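Local coordinates for protein vanadium-dependent bromoperoxidase (Corallina officinalis, PDB 1QHB) that uses hydrogen peroxide and bromide to halogenate organic substrates, working as a homododecamer that binds one vanadate and one calcium ion per subunit, at residues L150-M159 with R404-I414; L561-E572 with L586-I596. All blocks are in the same frame, centred on the assembly; numbering follows the deposited sequence.

Contact 1: residues L150-M159 with R404-I414; sequences LTSPELIAEM and RLRPEATGGLI. With PO4 (phosphate ion), chain G.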
loop_
_atom_site.group_PDB
_atom_site.type_symbol
_atom_site.label_atom_id
_atom_site.label_comp_id
_atom_site.label_asym_id
_atom_site.label_seq_id
_atom_site.Cartn_x
_atom_site.Cartn_y
_atom_site.Cartn_z
ATOM N N LEU A 150 0.598 -47.502 -23.101
ATOM C CA LEU A 150 1.223 -48.699 -23.607
ATOM C C LEU A 150 0.320 -49.567 -24.441
ATOM O O LEU A 150 0.793 -50.243 -25.367
ATOM C CB LEU A 150 1.793 -49.582 -22.499
ATOM C CG LEU A 150 3.127 -49.275 -21.843
ATOM C CD1 LEU A 150 3.416 -50.339 -20.782
ATOM C CD2 LEU A 150 4.250 -49.229 -22.860
ATOM N N THR A 151 -0.973 -49.538 -24.183
ATOM C CA THR A 151 -1.943 -50.355 -24.897
ATOM C C THR A 151 -2.623 -49.590 -25.987
ATOM O O THR A 151 -3.691 -50.046 -26.462
ATOM C CB THR A 151 -2.993 -50.826 -23.850
ATOM O OG1 THR A 151 -3.456 -49.622 -23.182
ATOM C CG2 THR A 151 -2.342 -51.699 -22.748
ATOM N N SER A 152 -2.106 -48.422 -26.397
ATOM C CA SER A 152 -2.853 -47.666 -27.422
ATOM C C SER A 152 -2.342 -47.932 -28.812
ATOM O O SER A 152 -1.155 -48.210 -29.076
ATOM C CB SER A 152 -2.741 -46.157 -27.149
ATOM O OG SER A 152 -1.386 -45.720 -27.245
ATOM N N PRO A 153 -3.209 -47.693 -29.792
ATOM C CA PRO A 153 -2.841 -47.788 -31.213
ATOM C C PRO A 153 -1.664 -46.864 -31.476
ATOM O O PRO A 153 -0.690 -47.199 -32.171
ATOM C CB PRO A 153 -4.086 -47.294 -31.941
ATOM C CG PRO A 153 -5.202 -47.621 -30.993
ATOM C CD PRO A 153 -4.636 -47.329 -29.610
ATOM N N GLU A 154 -1.701 -45.643 -30.915
ATOM C CA GLU A 154 -0.607 -44.712 -31.086
ATOM C C GLU A 154 0.795 -45.255 -30.759
ATOM O O GLU A 154 1.807 -45.098 -31.478
ATOM C CB GLU A 154 -0.803 -43.452 -30.267
ATOM C CG GLU A 154 0.166 -42.349 -30.717
ATOM C CD GLU A 154 -0.166 -40.971 -30.169
ATOM O OE1 GLU A 154 -1.092 -40.875 -29.331
ATOM O OE2 GLU A 154 0.508 -40.049 -30.621
ATOM N N LEU A 155 0.914 -45.912 -29.597
ATOM C CA LEU A 155 2.204 -46.428 -29.132
ATOM C C LEU A 155 2.632 -47.577 -30.027
ATOM O O LEU A 155 3.816 -47.756 -30.399
ATOM C CB LEU A 155 2.054 -46.825 -27.664
ATOM C CG LEU A 155 3.247 -47.315 -26.849
ATOM C CD1 LEU A 155 3.474 -48.801 -27.099
ATOM C CD2 LEU A 155 4.531 -46.583 -27.170
ATOM N N ILE A 156 1.647 -48.403 -30.417
ATOM C CA ILE A 156 1.936 -49.506 -31.332
ATOM C C ILE A 156 2.608 -48.958 -32.591
ATOM O O ILE A 156 3.684 -49.435 -32.986
ATOM C CB ILE A 156 0.672 -50.293 -31.667
ATOM C CG1 ILE A 156 0.147 -50.998 -30.411
ATOM C CG2 ILE A 156 0.972 -51.299 -32.782
ATOM C CD1 ILE A 156 -1.268 -51.498 -30.603
ATOM N N ALA A 157 1.973 -47.963 -33.218
ATOM C CA ALA A 157 2.577 -47.333 -34.381
ATOM C C ALA A 157 3.906 -46.666 -34.068
ATOM O O ALA A 157 4.728 -46.599 -34.964
ATOM C CB ALA A 157 1.646 -46.221 -34.909
ATOM N N GLU A 158 4.120 -46.002 -32.937
ATOM C CA GLU A 158 5.368 -45.378 -32.592
ATOM C C GLU A 158 6.465 -46.446 -32.476
ATOM O O GLU A 158 7.589 -46.150 -32.931
ATOM C CB GLU A 158 5.233 -44.667 -31.228
ATOM C CG GLU A 158 4.462 -43.331 -31.423
ATOM C CD GLU A 158 4.399 -42.500 -30.175
ATOM O OE1 GLU A 158 4.548 -43.005 -29.024
ATOM O OE2 GLU A 158 4.198 -41.274 -30.304
ATOM N N MET A 159 6.172 -47.573 -31.811
ATOM C CA MET A 159 7.187 -48.616 -31.684
ATOM C C MET A 159 7.519 -49.252 -33.036
ATOM O O MET A 159 8.695 -49.425 -33.363
ATOM C CB MET A 159 6.818 -49.710 -30.696
ATOM C CG MET A 159 6.895 -49.291 -29.242
ATOM S SD MET A 159 8.476 -48.562 -28.797
ATOM C CE MET A 159 9.591 -49.941 -28.851
ATOM N N ARG A 404 7.667 -40.763 -18.437
ATOM C CA ARG A 404 7.473 -41.764 -19.473
ATOM C C ARG A 404 8.721 -42.613 -19.715
ATOM O O ARG A 404 9.864 -42.090 -19.734
ATOM C CB ARG A 404 6.997 -41.150 -20.777
ATOM C CG ARG A 404 6.661 -42.201 -21.857
ATOM C CD ARG A 404 6.346 -41.524 -23.179
ATOM N NE ARG A 404 5.704 -42.466 -24.118
ATOM C CZ ARG A 404 5.324 -42.093 -25.334
ATOM N NH1 ARG A 404 5.454 -40.837 -25.804
ATOM N NH2 ARG A 404 4.769 -42.974 -26.138
ATOM N N LEU A 405 8.492 -43.934 -19.854
ATOM C CA LEU A 405 9.622 -44.826 -20.065
ATOM C C LEU A 405 10.207 -44.578 -21.465
ATOM O O LEU A 405 9.483 -44.308 -22.429
ATOM C CB LEU A 405 9.303 -46.317 -19.887
ATOM C CG LEU A 405 8.662 -47.071 -21.052
ATOM C CD1 LEU A 405 8.397 -48.479 -20.533
ATOM C CD2 LEU A 405 7.371 -46.397 -21.520
ATOM N N ARG A 406 11.515 -44.737 -21.536
ATOM C CA ARG A 406 12.160 -44.541 -22.849
ATOM C C ARG A 406 11.825 -45.738 -23.731
ATOM O O ARG A 406 11.461 -46.813 -23.254
ATOM C CB ARG A 406 13.666 -44.382 -22.639
ATOM C CG ARG A 406 14.067 -43.062 -21.954
ATOM C CD ARG A 406 14.270 -41.977 -23.026
ATOM N NE ARG A 406 14.828 -40.777 -22.383
ATOM C CZ ARG A 406 15.407 -39.787 -23.019
ATOM N NH1 ARG A 406 15.548 -39.786 -24.339
ATOM N NH2 ARG A 406 15.885 -38.750 -22.359
ATOM N N PRO A 407 11.923 -45.580 -25.046
ATOM C CA PRO A 407 11.671 -46.640 -26.027
ATOM C C PRO A 407 12.422 -47.923 -25.785
ATOM O O PRO A 407 11.897 -49.026 -25.966
ATOM C CB PRO A 407 12.085 -46.007 -27.367
ATOM C CG PRO A 407 11.897 -44.535 -27.128
ATOM C CD PRO A 407 12.310 -44.287 -25.695
ATOM N N GLU A 408 13.672 -47.890 -25.300
ATOM C CA GLU A 408 14.397 -49.106 -25.004
ATOM C C GLU A 408 13.723 -49.929 -23.923
ATOM O O GLU A 408 13.685 -51.186 -24.058
ATOM C CB GLU A 408 15.828 -48.783 -24.564
ATOM C CG GLU A 408 15.920 -48.123 -23.187
ATOM C CD GLU A 408 17.198 -47.333 -23.095
ATOM O OE1 GLU A 408 17.600 -46.630 -24.084
ATOM O OE2 GLU A 408 17.808 -47.398 -22.026
ATOM N N ALA A 409 13.108 -49.310 -22.921
ATOM C CA ALA A 409 12.407 -50.059 -21.860
ATOM C C ALA A 409 11.187 -50.745 -22.435
ATOM O O ALA A 409 10.821 -51.863 -22.078
ATOM C CB ALA A 409 11.991 -49.068 -20.778
ATOM N N THR A 410 10.501 -50.065 -23.362
ATOM C CA THR A 410 9.339 -50.650 -24.016
ATOM C C THR A 410 9.749 -51.874 -24.830
ATOM O O THR A 410 8.983 -52.852 -24.873
ATOM C CB THR A 410 8.629 -49.642 -24.928
ATOM O OG1 THR A 410 8.242 -48.507 -24.139
ATOM C CG2 THR A 410 7.308 -50.260 -25.448
ATOM N N GLY A 411 10.924 -51.797 -25.485
ATOM C CA GLY A 411 11.406 -52.949 -26.272
ATOM C C GLY A 411 11.720 -54.083 -25.277
ATOM O O GLY A 411 11.451 -55.239 -25.523
ATOM N N GLY A 412 12.239 -53.753 -24.087
ATOM C CA GLY A 412 12.502 -54.727 -23.032
ATOM C C GLY A 412 11.204 -55.470 -22.674
ATOM O O GLY A 412 11.208 -56.686 -22.408
ATOM N N LEU A 413 10.074 -54.757 -22.564
ATOM C CA LEU A 413 8.810 -55.361 -22.179
ATOM C C LEU A 413 8.331 -56.311 -23.254
ATOM O O LEU A 413 7.760 -57.362 -22.996
ATOM C CB LEU A 413 7.712 -54.299 -21.946
ATOM C CG LEU A 413 7.908 -53.321 -20.767
ATOM C CD1 LEU A 413 6.772 -52.309 -20.745
ATOM C CD2 LEU A 413 8.028 -54.078 -19.451
ATOM N N ILE A 414 8.457 -55.924 -24.493
ATOM C CA ILE A 414 8.101 -56.715 -25.663
ATOM C C ILE A 414 8.980 -57.959 -25.722
ATOM O O ILE A 414 8.431 -59.033 -25.923
ATOM C CB ILE A 414 8.362 -55.855 -26.912
ATOM C CG1 ILE A 414 7.318 -54.731 -26.961
ATOM C CG2 ILE A 414 8.406 -56.713 -28.162
ATOM C CD1 ILE A 414 7.511 -53.740 -28.101
HETATM P P PO4 G . 16.832 -35.899 -24.946
HETATM O O1 PO4 G . 16.937 -37.383 -24.963
HETATM O O2 PO4 G . 16.667 -35.340 -26.318
HETATM O O3 PO4 G . 18.036 -35.339 -24.310
HETATM O O4 PO4 G . 15.599 -35.575 -24.136
#

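Contact 2: residues L561-E572 with L586-I596; sequences LLGEQIAIGILE and LPKFDGTTIQI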
loop_
_atom_site.group_PDB
_atom_site.type_symbol
_atom_site.label_atom_id
_atom_site.label_comp_id
_atom_site.label_asym_id
_atom_site.label_seq_id
_atom_site.Cartn_x
_atom_site.Cartn_y
_atom_site.Cartn_z
ATOM N N LEU A 561 6.165 -27.979 -29.812
ATOM C CA LEU A 561 5.187 -26.951 -29.475
ATOM C C LEU A 561 5.496 -26.244 -28.149
ATOM O O LEU A 561 5.294 -25.030 -28.064
ATOM C CB LEU A 561 3.766 -27.545 -29.366
ATOM C CG LEU A 561 3.271 -28.270 -30.614
ATOM C CD1 LEU A 561 1.791 -28.665 -30.416
ATOM C CD2 LEU A 561 3.415 -27.421 -31.842
ATOM N N LEU A 562 6.015 -26.975 -27.167
ATOM C CA LEU A 562 6.315 -26.358 -25.874
ATOM C C LEU A 562 7.436 -25.343 -25.994
ATOM O O LEU A 562 7.311 -24.238 -25.387
ATOM C CB LEU A 562 6.669 -27.412 -24.826
ATOM C CG LEU A 562 7.081 -26.990 -23.424
ATOM C CD1 LEU A 562 5.842 -26.469 -22.693
ATOM C CD2 LEU A 562 7.723 -28.082 -22.573
ATOM N N GLY A 563 8.461 -25.636 -26.807
ATOM C CA GLY A 563 9.576 -24.716 -26.909
ATOM C C GLY A 563 9.155 -23.465 -27.648
ATOM O O GLY A 563 9.678 -22.353 -27.419
ATOM N N GLU A 564 8.247 -23.635 -28.584
ATOM C CA GLU A 564 7.701 -22.500 -29.330
ATOM C C GLU A 564 7.039 -21.528 -28.344
ATOM O O GLU A 564 7.234 -20.315 -28.467
ATOM C CB GLU A 564 6.612 -22.965 -30.309
ATOM C CG GLU A 564 6.006 -21.804 -31.093
ATOM C CD GLU A 564 5.020 -22.273 -32.136
ATOM O OE1 GLU A 564 4.060 -22.983 -31.772
ATOM O OE2 GLU A 564 5.180 -21.932 -33.310
ATOM N N GLN A 565 6.236 -22.032 -27.396
ATOM C CA GLN A 565 5.578 -21.172 -26.417
ATOM C C GLN A 565 6.573 -20.419 -25.524
ATOM O O GLN A 565 6.321 -19.306 -25.031
ATOM C CB GLN A 565 4.699 -21.996 -25.440
ATOM C CG GLN A 565 3.463 -22.639 -26.049
ATOM C CD GLN A 565 2.791 -23.686 -25.167
ATOM O OE1 GLN A 565 2.447 -23.473 -24.011
ATOM N NE2 GLN A 565 2.573 -24.893 -25.734
ATOM N N ILE A 566 7.655 -21.132 -25.166
ATOM C CA ILE A 566 8.654 -20.540 -24.266
ATOM C C ILE A 566 9.278 -19.370 -24.997
ATOM O O ILE A 566 9.409 -18.307 -24.424
ATOM C CB ILE A 566 9.707 -21.585 -23.829
ATOM C CG1 ILE A 566 9.184 -22.669 -22.876
ATOM C CG2 ILE A 566 10.915 -20.944 -23.185
ATOM C CD1 ILE A 566 8.435 -22.150 -21.666
ATOM N N ALA A 567 9.681 -19.543 -26.260
ATOM C CA ALA A 567 10.296 -18.502 -27.060
ATOM C C ALA A 567 9.375 -17.303 -27.233
ATOM O O ALA A 567 9.825 -16.175 -27.046
ATOM C CB ALA A 567 10.660 -18.991 -28.453
ATOM N N ILE A 568 8.112 -17.553 -27.552
ATOM C CA ILE A 568 7.129 -16.464 -27.736
ATOM C C ILE A 568 6.974 -15.674 -26.428
ATOM O O ILE A 568 6.904 -14.442 -26.409
ATOM C CB ILE A 568 5.766 -17.060 -28.200
ATOM C CG1 ILE A 568 5.766 -17.430 -29.660
ATOM C CG2 ILE A 568 4.613 -16.095 -27.882
ATOM C CD1 ILE A 568 4.611 -18.263 -30.229
ATOM N N GLY A 569 6.942 -16.373 -25.287
ATOM C CA GLY A 569 6.861 -15.748 -23.965
ATOM C C GLY A 569 8.007 -14.825 -23.612
ATOM O O GLY A 569 7.826 -13.695 -23.143
ATOM N N ILE A 570 9.235 -15.265 -23.957
ATOM C CA ILE A 570 10.410 -14.430 -23.786
ATOM C C ILE A 570 10.363 -13.192 -24.703
ATOM O O ILE A 570 10.632 -12.018 -24.359
ATOM C CB ILE A 570 11.699 -15.237 -24.059
ATOM C CG1 ILE A 570 11.879 -16.252 -22.910
ATOM C CG2 ILE A 570 12.865 -14.325 -24.232
ATOM C CD1 ILE A 570 12.963 -17.315 -23.133
ATOM N N LEU A 571 9.993 -13.421 -25.950
ATOM C CA LEU A 571 9.951 -12.218 -26.826
ATOM C C LEU A 571 8.934 -11.207 -26.311
ATOM O O LEU A 571 9.186 -9.999 -26.370
ATOM C CB LEU A 571 9.527 -12.603 -28.240
ATOM C CG LEU A 571 10.640 -13.360 -28.982
ATOM C CD1 LEU A 571 10.109 -13.809 -30.327
ATOM C CD2 LEU A 571 11.852 -12.472 -29.089
ATOM N N GLU A 572 7.778 -11.678 -25.865
ATOM C CA GLU A 572 6.756 -10.736 -25.358
ATOM C C GLU A 572 7.208 -9.920 -24.147
ATOM O O GLU A 572 6.921 -8.730 -24.085
ATOM C CB GLU A 572 5.447 -11.401 -24.899
ATOM C CG GLU A 572 4.792 -12.127 -26.084
ATOM C CD GLU A 572 3.559 -12.904 -25.651
ATOM O OE1 GLU A 572 3.453 -13.214 -24.440
ATOM O OE2 GLU A 572 2.716 -13.190 -26.532
ATOM N N LEU A 586 6.040 -13.430 -36.574
ATOM C CA LEU A 586 6.463 -14.825 -36.391
ATOM C C LEU A 586 5.493 -15.877 -36.886
ATOM O O LEU A 586 4.385 -16.075 -36.364
ATOM C CB LEU A 586 6.773 -15.060 -34.908
ATOM C CG LEU A 586 6.834 -16.497 -34.364
ATOM C CD1 LEU A 586 7.956 -17.263 -35.034
ATOM C CD2 LEU A 586 7.015 -16.458 -32.867
ATOM N N PRO A 587 5.913 -16.631 -37.890
ATOM C CA PRO A 587 5.093 -17.700 -38.452
ATOM C C PRO A 587 5.156 -18.870 -37.493
ATOM O O PRO A 587 6.217 -19.509 -37.411
ATOM C CB PRO A 587 5.729 -18.031 -39.789
ATOM C CG PRO A 587 7.022 -17.327 -39.875
ATOM C CD PRO A 587 7.149 -16.413 -38.683
ATOM N N LYS A 588 4.061 -19.232 -36.830
ATOM C CA LYS A 588 4.105 -20.340 -35.883
ATOM C C LYS A 588 4.076 -21.701 -36.549
ATOM O O LYS A 588 3.769 -21.836 -37.737
ATOM C CB LYS A 588 2.951 -20.211 -34.885
ATOM C CG LYS A 588 3.039 -18.908 -34.061
ATOM C CD LYS A 588 1.782 -18.693 -33.237
ATOM C CE LYS A 588 1.522 -19.885 -32.296
ATOM N NZ LYS A 588 0.172 -19.788 -31.700
ATOM N N PHE A 589 4.319 -22.788 -35.791
ATOM C CA PHE A 589 4.212 -24.127 -36.343
ATOM C C PHE A 589 2.787 -24.459 -36.796
ATOM O O PHE A 589 2.601 -25.388 -37.577
ATOM C CB PHE A 589 4.645 -25.185 -35.335
ATOM C CG PHE A 589 6.112 -25.112 -34.956
ATOM C CD1 PHE A 589 7.084 -24.945 -35.893
ATOM C CD2 PHE A 589 6.484 -25.227 -33.633
ATOM C CE1 PHE A 589 8.421 -24.863 -35.549
ATOM C CE2 PHE A 589 7.803 -25.156 -33.273
ATOM C CZ PHE A 589 8.791 -24.976 -34.237
ATOM N N ASP A 590 1.729 -23.790 -36.330
ATOM C CA ASP A 590 0.369 -24.128 -36.714
ATOM C C ASP A 590 -0.036 -23.365 -37.965
ATOM O O ASP A 590 -1.198 -23.449 -38.331
ATOM C CB ASP A 590 -0.676 -23.809 -35.641
ATOM C CG ASP A 590 -0.746 -22.360 -35.235
ATOM O OD1 ASP A 590 -0.177 -21.427 -35.867
ATOM O OD2 ASP A 590 -1.389 -22.109 -34.207
ATOM N N GLY A 591 0.822 -22.543 -38.551
ATOM C CA GLY A 591 0.456 -21.909 -39.801
ATOM C C GLY A 591 -0.088 -20.508 -39.643
ATOM O O GLY A 591 -0.335 -19.853 -40.663
ATOM N N THR A 592 -0.230 -20.042 -38.408
ATOM C CA THR A 592 -0.709 -18.691 -38.218
ATOM C C THR A 592 0.463 -17.816 -37.836
ATOM O O THR A 592 1.548 -18.304 -37.527
ATOM C CB THR A 592 -1.779 -18.660 -37.106
ATOM O OG1 THR A 592 -1.137 -18.995 -35.867
ATOM C CG2 THR A 592 -2.887 -19.666 -37.373
ATOM N N THR A 593 0.261 -16.515 -37.889
ATOM C CA THR A 593 1.317 -15.572 -37.556
ATOM C C THR A 593 0.994 -14.800 -36.278
ATOM O O THR A 593 -0.163 -14.440 -36.143
ATOM C CB THR A 593 1.558 -14.675 -38.779
ATOM O OG1 THR A 593 2.368 -15.505 -39.656
ATOM C CG2 THR A 593 2.337 -13.422 -38.554
ATOM N N ILE A 594 1.986 -14.568 -35.405
ATOM C CA ILE A 594 1.719 -13.689 -34.263
ATOM C C ILE A 594 2.640 -12.508 -34.392
ATOM O O ILE A 594 3.753 -12.680 -34.869
ATOM C CB ILE A 594 1.830 -14.355 -32.877
ATOM C CG1 ILE A 594 1.489 -13.307 -31.818
ATOM C CG2 ILE A 594 3.173 -15.022 -32.668
ATOM C CD1 ILE A 594 1.434 -13.874 -30.430
ATOM N N GLN A 595 2.211 -11.278 -34.100
ATOM C CA GLN A 595 3.099 -10.120 -34.194
ATOM C C GLN A 595 3.381 -9.704 -32.762
ATOM O O GLN A 595 2.479 -9.570 -31.940
ATOM C CB GLN A 595 2.405 -9.007 -34.986
ATOM C CG GLN A 595 2.159 -9.440 -36.439
ATOM C CD GLN A 595 1.201 -8.494 -37.163
ATOM O OE1 GLN A 595 1.624 -7.430 -37.614
ATOM N NE2 GLN A 595 -0.076 -8.870 -37.297
ATOM N N ILE A 596 4.643 -9.610 -32.387
ATOM C CA ILE A 596 5.144 -9.320 -31.068
ATOM C C ILE A 596 6.010 -8.071 -31.045
ATOM O O ILE A 596 5.767 -7.218 -30.151
ATOM C CB ILE A 596 5.979 -10.506 -30.540
ATOM C CG1 ILE A 596 5.161 -11.813 -30.561
ATOM C CG2 ILE A 596 6.449 -10.230 -29.120
ATOM C CD1 ILE A 596 6.042 -13.058 -30.426
ATOM O OXT ILE A 596 7.067 -8.045 -31.692
#

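Contact 1: residues L150-M159 with R404-I414
Met159 enters the 407-414 helix as a knob into the hole formed by Pro407, Thr410, Gly411 and Ile414. Its chain, bent at both chi2 (-53°) and chi3, lays SD 3.9 Å from Thr410 CG2 and turns the methyl onto the helix backbone, with CE 3.8 Å from Pro407 O. Gly411 has no side chain, and Met159 CE comes 4.1 Å from Gly411 N. The axes of helices 153-159 and 407-414 cross at -99° with 11.8 Å between them, so the backbones stay apart and side chains of the 150-159 segment reach across, Met159 as far as the other helix's backbone. Thr410 CG2 is shared by Met159 and Leu150 CD2; Leu150 extends the packing to Leu413, CD1 to CD1 at 3.9 Å, the two chains nearly perpendicular.

In this subunit the 404-414 segment also carries Arg406, a vanadate ligand by similarity, at the N-cap position of its helix. The guanidinium edge meets a phosphate ion, probably from the crystallisation liquor, held by residues of the vanadate site: NH1 and NH2 both donate to PO4 O1, NH1 at 2.8 Å. Lys398, Ser483, Gly484, His485, Arg545 and His551 also bond to this ion.

Beside the packing lies a salt bridge. Arg404, extended from CG to NE, delivers NH2 to Glu158 OE1 at 2.9 Å, nearly along the C-O axis of the oxygen. The carboxylate and guanidinium planes are only 29° apart. Leu155 CD2 lies at the guanidinium edge, 3.8 Å from Arg404 NH2. Ser554 bonds to both Glu158 OE2 and Arg404 NH1, and Asp555 forms a salt bridge with NH1.

Contact 2: residues L561-E572 with L586-I596
The 561-572 helix lies against a two-stranded antiparallel hairpin, whose strands 586-587 and 593-595 are joined through a type I turn from Lys588 to Gly591. Leu586 and Ile594 are its hydrogen-bonded pair, each backbone N bonding to the other's O. The closest CA pairs across the contact run from Leu561-Phe589, 7.5 Å, to Glu572-Ile596, 6.1 Å.

Glu564 makes the polar link. With CG anti to the backbone N (chi1 179°) and an extended chain, it brings OE2 to Phe589 N at 2.8 Å, accepting on its syn lone pair with an N-H...O angle of 161°. The carboxylate thereby grips the backbone of the turn, and it also passes close to the phenyl group, Glu564 CD lying 3.6 Å from Phe589 CD2. At the exit of the turn, Asp590 OD1 closes an Asx turn with Thr592 N and also receives the Thr592 hydroxyl.

Further along the helix, past Glu564, the contact is mainly apolar. Ile568 CG1 presses on Leu586 CD2 at 3.6 Å, and Ile568 CD1 reaches Lys588 CE and Ile594 CG2. The C-terminal residue, Ile596, sets CG2 3.9 Å from Glu572 CG and packs CD1 against Leu571 CB and CD1.

Thr494 of helix 484-499 touches Glu564, Ala567 and Leu586 where helix and hairpin meet. Helix 376-402 packs on Ile566, Ile570 and Leu571, while Thr593 and Gln595 carry the hairpin into hydrogen bonds with a neighbouring subunit.

Contact 1 is wholly buried, all its touching residues being enclosed, whereas contact 2 is only partly buried and lies at a subunit boundary. Their centres are 31 Å apart and their nearest atoms about 11 Å, so neither touches the other; along the chain contact 1 closes before contact 2 opens. They are joined through helix 553-574: it supplies 561-572 to contact 2, and its Ser554 and Asp555 are polar partners in contact 1. The first ties a helix to the loop leading into another by a salt bridge, and to that second helix by a methionine knob; the second joins a helix to a C-terminal hairpin through a carboxylate-to-backbone bond and aliphatic packing.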